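Local coordinates for protein WipB (Legionella pneumophila, PDB 5NNY) that acts as a translocated Ser/Thr phosphatase effector that targets the host lysosomal nutrient-sensing machinery, the chain here being its phosphatase domain, at residues L190-Y195 / A282-G287; K245-K250 / H257-H262. All blocks are in the same frame, centred on the assembly; numbering follows the deposited sequence. Where two conformers were deposited one is given.

Interaction 1. Residues L190-Y195 / A282-G287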
ATOM      1  N   LEU A 190       3.934  -6.075   3.247  1.00 21.18           N
ATOM      2  CA  LEU A 190       4.153  -5.697   1.864  1.00 18.78           C
ATOM      3  C   LEU A 190       4.625  -6.894   1.040  1.00 22.50           C
ATOM      4  O   LEU A 190       5.439  -7.706   1.493  1.00 25.55           O
ATOM      5  CB  LEU A 190       5.202  -4.585   1.814  1.00 23.74           C
ATOM      6  CG  LEU A 190       5.154  -3.345   0.931  1.00 30.31           C
ATOM      7  CD1 LEU A 190       3.746  -2.789   0.749  1.00 20.45           C
ATOM      8  CD2 LEU A 190       6.087  -2.266   1.523  1.00 22.43           C
ATOM      9  N   LYS A 191       4.105  -6.995  -0.175  1.00 21.45           N
ATOM     10  CA  LYS A 191       4.542  -7.988  -1.154  1.00 20.83           C
ATOM     11  C   LYS A 191       4.635  -7.281  -2.494  1.00 18.13           C
ATOM     12  O   LYS A 191       3.820  -6.417  -2.796  1.00 23.41           O
ATOM     13  CB  LYS A 191       3.563  -9.166  -1.265  1.00 21.12           C
ATOM     14  CG  LYS A 191       3.251  -9.849   0.052  1.00 25.40           C
ATOM     15  CD  LYS A 191       3.859 -11.222   0.106  1.00 36.21           C
ATOM     16  CE  LYS A 191       3.289 -12.049   1.249  1.00 46.04           C
ATOM     17  NZ  LYS A 191       2.024 -12.737   0.844  1.00 49.96           N
ATOM     18  N   ILE A 192       5.646  -7.640  -3.292  0.51 16.33           N
ATOM     19  CA  ILE A 192       5.717  -7.104  -4.653  0.51 21.16           C
ATOM     20  C   ILE A 192       4.603  -7.696  -5.500  0.51 21.61           C
ATOM     21  O   ILE A 192       3.871  -6.982  -6.194  0.51 19.54           O
ATOM     22  CB  ILE A 192       7.083  -7.391  -5.303  0.51 24.95           C
ATOM     23  CG1 ILE A 192       8.244  -6.926  -4.440  0.51 25.50           C
ATOM     24  CG2 ILE A 192       7.165  -6.721  -6.671  0.51 29.53           C
ATOM     25  CD1 ILE A 192       9.584  -7.217  -5.088  0.51 31.44           C
ATOM     26  N   ILE A 193       4.491  -9.020  -5.483  1.00 16.77           N
ATOM     27  CA  ILE A 193       3.436  -9.735  -6.178  1.00 19.85           C
ATOM     28  C   ILE A 193       2.960 -10.820  -5.217  1.00 23.51           C
ATOM     29  O   ILE A 193       3.643 -11.169  -4.249  1.00 23.91           O
ATOM     30  CB  ILE A 193       3.897 -10.353  -7.523  1.00 26.89           C
ATOM     31  CG1 ILE A 193       5.134 -11.228  -7.314  1.00 30.07           C
ATOM     32  CG2 ILE A 193       4.172  -9.276  -8.564  1.00 21.14           C
ATOM     33  CD1 ILE A 193       5.589 -11.954  -8.553  1.00 31.69           C
ATOM     34  N   SER A 194       1.773 -11.360  -5.490  1.00 22.57           N
ATOM     35  CA  SER A 194       1.194 -12.395  -4.641  1.00 24.10           C
ATOM     36  C   SER A 194       0.418 -13.378  -5.510  1.00 22.53           C
ATOM     37  O   SER A 194       0.375 -13.243  -6.740  1.00 17.42           O
ATOM     38  CB  SER A 194       0.310 -11.782  -3.554  1.00 24.61           C
ATOM     39  OG  SER A 194      -0.055 -12.790  -2.625  1.00 26.06           O
ATOM     40  N   TYR A 195      -0.206 -14.375  -4.869  1.00 19.61           N
ATOM     41  CA  TYR A 195      -0.910 -15.389  -5.651  1.00 18.01           C
ATOM     42  C   TYR A 195      -1.938 -16.139  -4.810  1.00 24.70           C
ATOM     43  O   TYR A 195      -1.864 -16.192  -3.578  1.00 20.61           O
ATOM     44  CB  TYR A 195       0.076 -16.384  -6.289  1.00 15.72           C
ATOM     45  CG  TYR A 195       0.858 -17.172  -5.266  1.00 17.51           C
ATOM     46  CD1 TYR A 195       0.301 -18.291  -4.654  1.00 22.70           C
ATOM     47  CD2 TYR A 195       2.147 -16.792  -4.908  1.00 26.56           C
ATOM     48  CE1 TYR A 195       0.997 -18.995  -3.703  1.00 20.93           C
ATOM     49  CE2 TYR A 195       2.855 -17.487  -3.963  1.00 22.38           C
ATOM     50  CZ  TYR A 195       2.280 -18.595  -3.372  1.00 27.67           C
ATOM     51  OH  TYR A 195       2.988 -19.286  -2.422  1.00 25.88           O
ATOM     52  N   ALA A 282      10.646  -1.058 -10.842  1.00 22.63           N
ATOM     53  CA  ALA A 282       9.888   0.059 -11.400  1.00 16.93           C
ATOM     54  C   ALA A 282       8.905  -0.429 -12.465  1.00 22.20           C
ATOM     55  O   ALA A 282       7.733  -0.031 -12.475  1.00 21.96           O
ATOM     56  CB  ALA A 282      10.845   1.113 -11.976  1.00 14.02           C
ATOM     57  N   ALA A 283       9.360  -1.311 -13.353  1.00 20.41           N
ATOM     58  CA  ALA A 283       8.485  -1.842 -14.401  1.00 20.77           C
ATOM     59  C   ALA A 283       7.279  -2.567 -13.802  1.00 17.86           C
ATOM     60  O   ALA A 283       6.157  -2.447 -14.299  1.00 19.82           O
ATOM     61  CB  ALA A 283       9.290  -2.773 -15.304  1.00 20.46           C
ATOM     62  N   THR A 284       7.477  -3.263 -12.688  1.00 23.31           N
ATOM     63  CA  THR A 284       6.369  -4.003 -12.077  1.00 20.92           C
ATOM     64  C   THR A 284       5.362  -3.061 -11.413  1.00 17.74           C
ATOM     65  O   THR A 284       4.151  -3.182 -11.623  1.00 24.06           O
ATOM     66  CB  THR A 284       6.921  -5.023 -11.074  1.00 21.56           C
ATOM     67  OG1 THR A 284       7.713  -5.988 -11.768  1.00 19.37           O
ATOM     68  CG2 THR A 284       5.787  -5.754 -10.350  1.00 21.31           C
ATOM     69  N   VAL A 285       5.828  -2.111 -10.603  1.00 22.20           N
ATOM     70  CA  VAL A 285       4.871  -1.251  -9.909  1.00 18.15           C
ATOM     71  C   VAL A 285       4.167  -0.315 -10.887  1.00 22.23           C
ATOM     72  O   VAL A 285       3.030   0.097 -10.642  1.00 25.14           O
ATOM     73  CB  VAL A 285       5.532  -0.464  -8.751  1.00 23.81           C
ATOM     74  CG1 VAL A 285       6.047  -1.425  -7.677  1.00 23.24           C
ATOM     75  CG2 VAL A 285       6.643   0.465  -9.254  1.00 27.68           C
ATOM     76  N   TRP A 286       4.829   0.064 -11.995  1.00 15.45           N
ATOM     77  CA  TRP A 286       4.158   0.933 -12.965  1.00 24.63           C
ATOM     78  C   TRP A 286       3.439   0.156 -14.066  1.00 24.22           C
ATOM     79  O   TRP A 286       2.668   0.755 -14.824  1.00 20.82           O
ATOM     80  CB  TRP A 286       5.153   1.932 -13.597  1.00 20.43           C
ATOM     81  CG  TRP A 286       5.546   3.096 -12.660  1.00 19.35           C
ATOM     82  CD1 TRP A 286       6.692   3.215 -11.932  1.00 19.68           C
ATOM     83  CD2 TRP A 286       4.759   4.263 -12.367  1.00 16.06           C
ATOM     84  NE1 TRP A 286       6.671   4.391 -11.200  1.00 25.89           N
ATOM     85  CE2 TRP A 286       5.491   5.045 -11.450  1.00 21.42           C
ATOM     86  CE3 TRP A 286       3.507   4.721 -12.795  1.00 18.53           C
ATOM     87  CZ2 TRP A 286       5.018   6.255 -10.965  1.00 21.73           C
ATOM     88  CZ3 TRP A 286       3.031   5.901 -12.296  1.00 20.00           C
ATOM     89  CH2 TRP A 286       3.786   6.666 -11.400  1.00 20.44           C
ATOM     90  N   GLY A 287       3.644  -1.153 -14.159  1.00 19.53           N
ATOM     91  CA  GLY A 287       2.957  -1.930 -15.187  1.00 19.24           C
ATOM     92  C   GLY A 287       3.456  -1.642 -16.586  1.00 23.55           C
ATOM     93  O   GLY A 287       2.670  -1.675 -17.546  1.00 22.09           O
TER
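I192 and T284 meet through methyl groups: I192 CG2 lies 4.0 Å from T284 CG2, and the two side chains cross at about a right angle. I192 was modelled in two conformers, so the exact approach of its methyl is doubtful. The same threonine methyl also faces the neighbouring isoleucine, with I193 CG2 at 4.3 Å from T284 CG2, so a single branch of T284 serves both residues. Its first torsion accounts for the division of labour. CG2 stands trans to the backbone N while OG1 (chi1 -64°) sits beside that N and is bonded to the carbonyl oxygen of V280 one helical turn earlier, which satisfies the hydroxyl within its own helix. The backbones never come close; the shortest CA to CA distance, I192 to V285, is 7.9 Å, and the contact therefore rests on side chains alone. In the mixed sheet of this calcineurin-like phosphoesterase fold, the strand 190-198 is interrupted just here: I192 has helical backbone angles (psi -51°), whereas K191 pairs with I124 and L126 on one neighbour and S194 with F207 on the other. The break is gripped by N244 of the helix 233-253, whose OD1 accepts from I192 N and whose ND2 donates to I193 O. Further out, H216 and L220 of the helix 214-224 touch T284, and F224 and I217 of that helix reach I192 and I193 respectively. On the other segment the helix 280-286 closes two residues beyond T284, after W286, in a Schellman motif. G287, at positive phi (70°), is the C-prime residue; its N makes weak bonds to A283 O (2.8 Å) and T284 O (3.3 Å).

Interaction 2. Residues K245-K250 / H257-H262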
ATOM      1  N   LYS A 245      10.489 -13.265  -0.263  1.00 27.04           N
ATOM      2  CA  LYS A 245      11.380 -13.420   0.886  1.00 25.16           C
ATOM      3  C   LYS A 245      12.569 -12.484   0.778  1.00 30.27           C
ATOM      4  O   LYS A 245      12.954 -11.847   1.763  1.00 23.90           O
ATOM      5  CB  LYS A 245      11.884 -14.856   1.009  1.00 27.55           C
ATOM      6  CG  LYS A 245      12.819 -15.082   2.200  1.00 25.39           C
ATOM      7  CD  LYS A 245      13.375 -16.509   2.228  1.00 29.41           C
ATOM      8  CE  LYS A 245      14.090 -16.828   3.537  1.00 41.57           C
ATOM      9  NZ  LYS A 245      14.704 -18.194   3.543  1.00 45.83           N
ATOM     10  N   LYS A 246      13.176 -12.410  -0.404  1.00 17.21           N
ATOM     11  CA  LYS A 246      14.246 -11.448  -0.627  1.00 16.02           C
ATOM     12  C   LYS A 246      13.743 -10.021  -0.455  1.00 18.95           C
ATOM     13  O   LYS A 246      14.451  -9.170   0.099  1.00 21.02           O
ATOM     14  CB  LYS A 246      14.848 -11.642  -2.024  1.00 19.83           C
ATOM     15  CG  LYS A 246      15.608 -12.961  -2.192  1.00 22.87           C
ATOM     16  CD  LYS A 246      16.800 -12.985  -1.242  1.00 32.08           C
ATOM     17  CE  LYS A 246      17.731 -14.146  -1.507  1.00 36.85           C
ATOM     18  NZ  LYS A 246      17.014 -15.434  -1.459  1.00 44.93           N
ATOM     19  N   PHE A 247      12.517  -9.743  -0.904  1.00 20.34           N
ATOM     20  CA  PHE A 247      11.973  -8.397  -0.754  1.00 24.77           C
ATOM     21  C   PHE A 247      11.807  -8.041   0.716  1.00 22.77           C
ATOM     22  O   PHE A 247      12.144  -6.925   1.142  1.00 21.27           O
ATOM     23  CB  PHE A 247      10.632  -8.266  -1.496  1.00 17.34           C
ATOM     24  CG  PHE A 247       9.998  -6.905  -1.347  1.00 20.01           C
ATOM     25  CD1 PHE A 247      10.445  -5.832  -2.107  1.00 21.42           C
ATOM     26  CD2 PHE A 247       8.977  -6.695  -0.446  1.00 27.26           C
ATOM     27  CE1 PHE A 247       9.868  -4.572  -1.964  1.00 19.48           C
ATOM     28  CE2 PHE A 247       8.405  -5.440  -0.297  1.00 23.79           C
ATOM     29  CZ  PHE A 247       8.852  -4.389  -1.062  1.00 24.70           C
ATOM     30  N   ALA A 248      11.303  -8.990   1.509  1.00 22.08           N
ATOM     31  CA  ALA A 248      11.138  -8.772   2.942  1.00 24.64           C
ATOM     32  C   ALA A 248      12.467  -8.514   3.633  1.00 23.22           C
ATOM     33  O   ALA A 248      12.514  -7.766   4.612  1.00 22.73           O
ATOM     34  CB  ALA A 248      10.440  -9.971   3.576  1.00 19.34           C
ATOM     35  N   GLU A 249      13.557  -9.125   3.155  1.00 24.41           N
ATOM     36  CA  GLU A 249      14.870  -8.790   3.704  1.00 24.38           C
ATOM     37  C   GLU A 249      15.226  -7.337   3.429  1.00 22.83           C
ATOM     38  O   GLU A 249      15.795  -6.663   4.294  1.00 23.64           O
ATOM     39  CB  GLU A 249      15.937  -9.726   3.142  1.00 28.53           C
ATOM     40  CG  GLU A 249      15.831 -11.127   3.733  1.00 26.45           C
ATOM     41  CD  GLU A 249      16.654 -12.152   2.970  1.00 41.19           C
ATOM     42  OE1 GLU A 249      16.469 -13.364   3.225  1.00 41.99           O
ATOM     43  OE2 GLU A 249      17.479 -11.752   2.121  1.00 43.53           O
ATOM     44  N   LYS A 250      14.912  -6.844   2.228  1.00 22.73           N
ATOM     45  CA  LYS A 250      15.096  -5.426   1.940  1.00 20.83           C
ATOM     46  C   LYS A 250      14.208  -4.572   2.828  1.00 19.87           C
ATOM     47  O   LYS A 250      14.628  -3.508   3.282  1.00 23.50           O
ATOM     48  CB  LYS A 250      14.776  -5.114   0.479  1.00 21.34           C
ATOM     49  CG  LYS A 250      15.634  -5.804  -0.566  1.00 26.91           C
ATOM     50  CD  LYS A 250      17.073  -5.364  -0.517  1.00 33.83           C
ATOM     51  CE  LYS A 250      17.884  -6.163  -1.533  1.00 36.10           C
ATOM     52  NZ  LYS A 250      19.339  -5.987  -1.323  1.00 32.41           N
ATOM     53  N   HIS A 257      14.188   1.252  -0.858  1.00 17.72           N
ATOM     54  CA  HIS A 257      14.458   2.410  -1.702  1.00 18.86           C
ATOM     55  C   HIS A 257      15.659   2.198  -2.628  1.00 20.64           C
ATOM     56  O   HIS A 257      15.830   2.976  -3.570  1.00 21.48           O
ATOM     57  CB  HIS A 257      14.676   3.670  -0.846  1.00 14.98           C
ATOM     58  CG  HIS A 257      15.970   3.673  -0.097  1.00 23.30           C
ATOM     59  ND1 HIS A 257      16.111   3.100   1.149  1.00 24.64           N
ATOM     60  CD2 HIS A 257      17.185   4.181  -0.417  1.00 24.14           C
ATOM     61  CE1 HIS A 257      17.354   3.254   1.567  1.00 20.16           C
ATOM     62  NE2 HIS A 257      18.025   3.913   0.639  1.00 26.20           N
ATOM     63  N   THR A 258      16.495   1.178  -2.383  1.00 18.19           N
ATOM     64  CA  THR A 258      17.615   0.869  -3.269  1.00 20.59           C
ATOM     65  C   THR A 258      17.201   0.021  -4.473  1.00 21.99           C
ATOM     66  O   THR A 258      18.048  -0.271  -5.335  1.00 23.53           O
ATOM     67  CB  THR A 258      18.736   0.141  -2.509  1.00 18.64           C
ATOM     68  OG1 THR A 258      18.319  -1.194  -2.209  1.00 23.67           O
ATOM     69  CG2 THR A 258      19.104   0.856  -1.193  1.00 21.09           C
ATOM     70  N   LEU A 259      15.933  -0.387  -4.561  1.00 18.12           N
ATOM     71  CA  LEU A 259      15.505  -1.262  -5.652  1.00 16.62           C
ATOM     72  C   LEU A 259      15.139  -0.515  -6.932  1.00 18.54           C
ATOM     73  O   LEU A 259      14.707  -1.165  -7.889  1.00 23.58           O
ATOM     74  CB  LEU A 259      14.329  -2.122  -5.207  1.00 19.07           C
ATOM     75  CG  LEU A 259      14.656  -3.064  -4.041  1.00 23.73           C
ATOM     76  CD1 LEU A 259      13.387  -3.715  -3.484  1.00 22.25           C
ATOM     77  CD2 LEU A 259      15.644  -4.148  -4.495  1.00 22.25           C
ATOM     78  N   TYR A 260      15.326   0.807  -6.971  1.00 19.92           N
ATOM     79  CA  TYR A 260      14.952   1.655  -8.099  1.00 21.04           C
ATOM     80  C   TYR A 260      15.758   2.944  -7.984  1.00 17.89           C
ATOM     81  O   TYR A 260      16.258   3.291  -6.909  1.00 22.61           O
ATOM     82  CB  TYR A 260      13.444   1.973  -8.104  1.00 18.99           C
ATOM     83  CG  TYR A 260      13.014   2.692  -6.826  1.00 21.94           C
ATOM     84  CD1 TYR A 260      13.137   4.073  -6.712  1.00 22.04           C
ATOM     85  CD2 TYR A 260      12.492   1.983  -5.732  1.00 20.49           C
ATOM     86  CE1 TYR A 260      12.764   4.751  -5.550  1.00 22.59           C
ATOM     87  CE2 TYR A 260      12.105   2.656  -4.564  1.00 20.24           C
ATOM     88  CZ  TYR A 260      12.252   4.031  -4.480  1.00 22.25           C
ATOM     89  OH  TYR A 260      11.876   4.707  -3.334  1.00 25.40           O
ATOM     90  N   THR A 261      15.833   3.687  -9.082  1.00 17.20           N
ATOM     91  CA  THR A 261      16.319   5.061  -9.016  1.00 22.30           C
ATOM     92  C   THR A 261      15.200   5.990  -9.467  1.00 19.79           C
ATOM     93  O   THR A 261      14.227   5.560 -10.087  1.00 19.46           O
ATOM     94  CB  THR A 261      17.585   5.248  -9.863  1.00 26.40           C
ATOM     95  OG1 THR A 261      17.286   4.970 -11.227  1.00 23.64           O
ATOM     96  CG2 THR A 261      18.677   4.300  -9.403  1.00 25.98           C
ATOM     97  N   HIS A 262      15.319   7.273  -9.120  1.00 21.48           N
ATOM     98  CA  HIS A 262      14.198   8.169  -9.381  1.00 23.61           C
ATOM     99  C   HIS A 262      13.987   8.403 -10.876  1.00 20.75           C
ATOM    100  O   HIS A 262      12.862   8.666 -11.306  1.00 17.41           O
ATOM    101  CB  HIS A 262      14.381   9.484  -8.623  1.00 19.22           C
ATOM    102  CG  HIS A 262      14.213   9.337  -7.137  1.00 26.71           C
ATOM    103  ND1 HIS A 262      15.225   9.589  -6.234  1.00 29.33           N
ATOM    104  CD2 HIS A 262      13.151   8.935  -6.400  1.00 26.19           C
ATOM    105  CE1 HIS A 262      14.787   9.370  -5.005  1.00 27.60           C
ATOM    106  NE2 HIS A 262      13.533   8.966  -5.079  1.00 23.10           N
TER
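The F247 ring receives one methyl of L259: L259 CD1 is 3.9 Å from F247 CD1 and equally 3.9 Å from F247 CE1, so it spans one ring bond, approaching obliquely. With CG trans to the backbone N (chi1 178°), the ring extends far enough for its CD1-CE1 side to meet the leucine. The second methyl of the leucine faces another residue one turn along, with K250 CE at 4.2 Å from L259 CD2. L259 thus forks between an aromatic ring and the aliphatic part of a lysine. Two further flat groups lie within 257-262. Over the centre of the Y260 ring, on one face, the carbonyl oxygen H257 O stands 3.8 Å above the plane. One face of the H257 ring carries T258 CG2, 3.7 Å above the plane and displaced toward the rim. The polar atoms of both residues have partners outside the two segments: H257 ND1 is bonded to E138 OE1, and Y260 OH to E135 OE2, which also accepts from H262 NE2. The nearest backbone approach, between K250 CA and T258 CA, is 8.6 Å, so side chains alone make the contact. F224 of the helix 214-224 touches F247, K250 and L259 together, and I256 and L126 add to the packing on F247. T258 OG1 is bonded to E255 O, near the 3-10 turn that runs into the segment at 257-258, while T261 occupies the N-cap position of the next helix without a capping bond from its side chain. This is a local packing between consecutive elements of the phosphoesterase domain: a leucine of the linker between helices 233-253 and 262-270 folds back onto the last turns of the first.

Interaction 2 is nested along the chain inside the loop closed by interaction 1, and their centres lie 11 Å apart. F247 joins them: its CE2 is 3.9 Å from L190 CB, and it also packs against I192, although the very short approach there depends on one modelled conformer and is doubtful. F224 of the helix 214-224 borders both. All touching residues of interaction 1 are buried, and within its two segments the contact is methyl to methyl, between an interrupted strand and a helix. Interaction 2 lies further from the chain centre, 15 Å against 11 Å, and mixes buried aromatic-aliphatic packing with a partly exposed lysine, joining a helix to its own following loop.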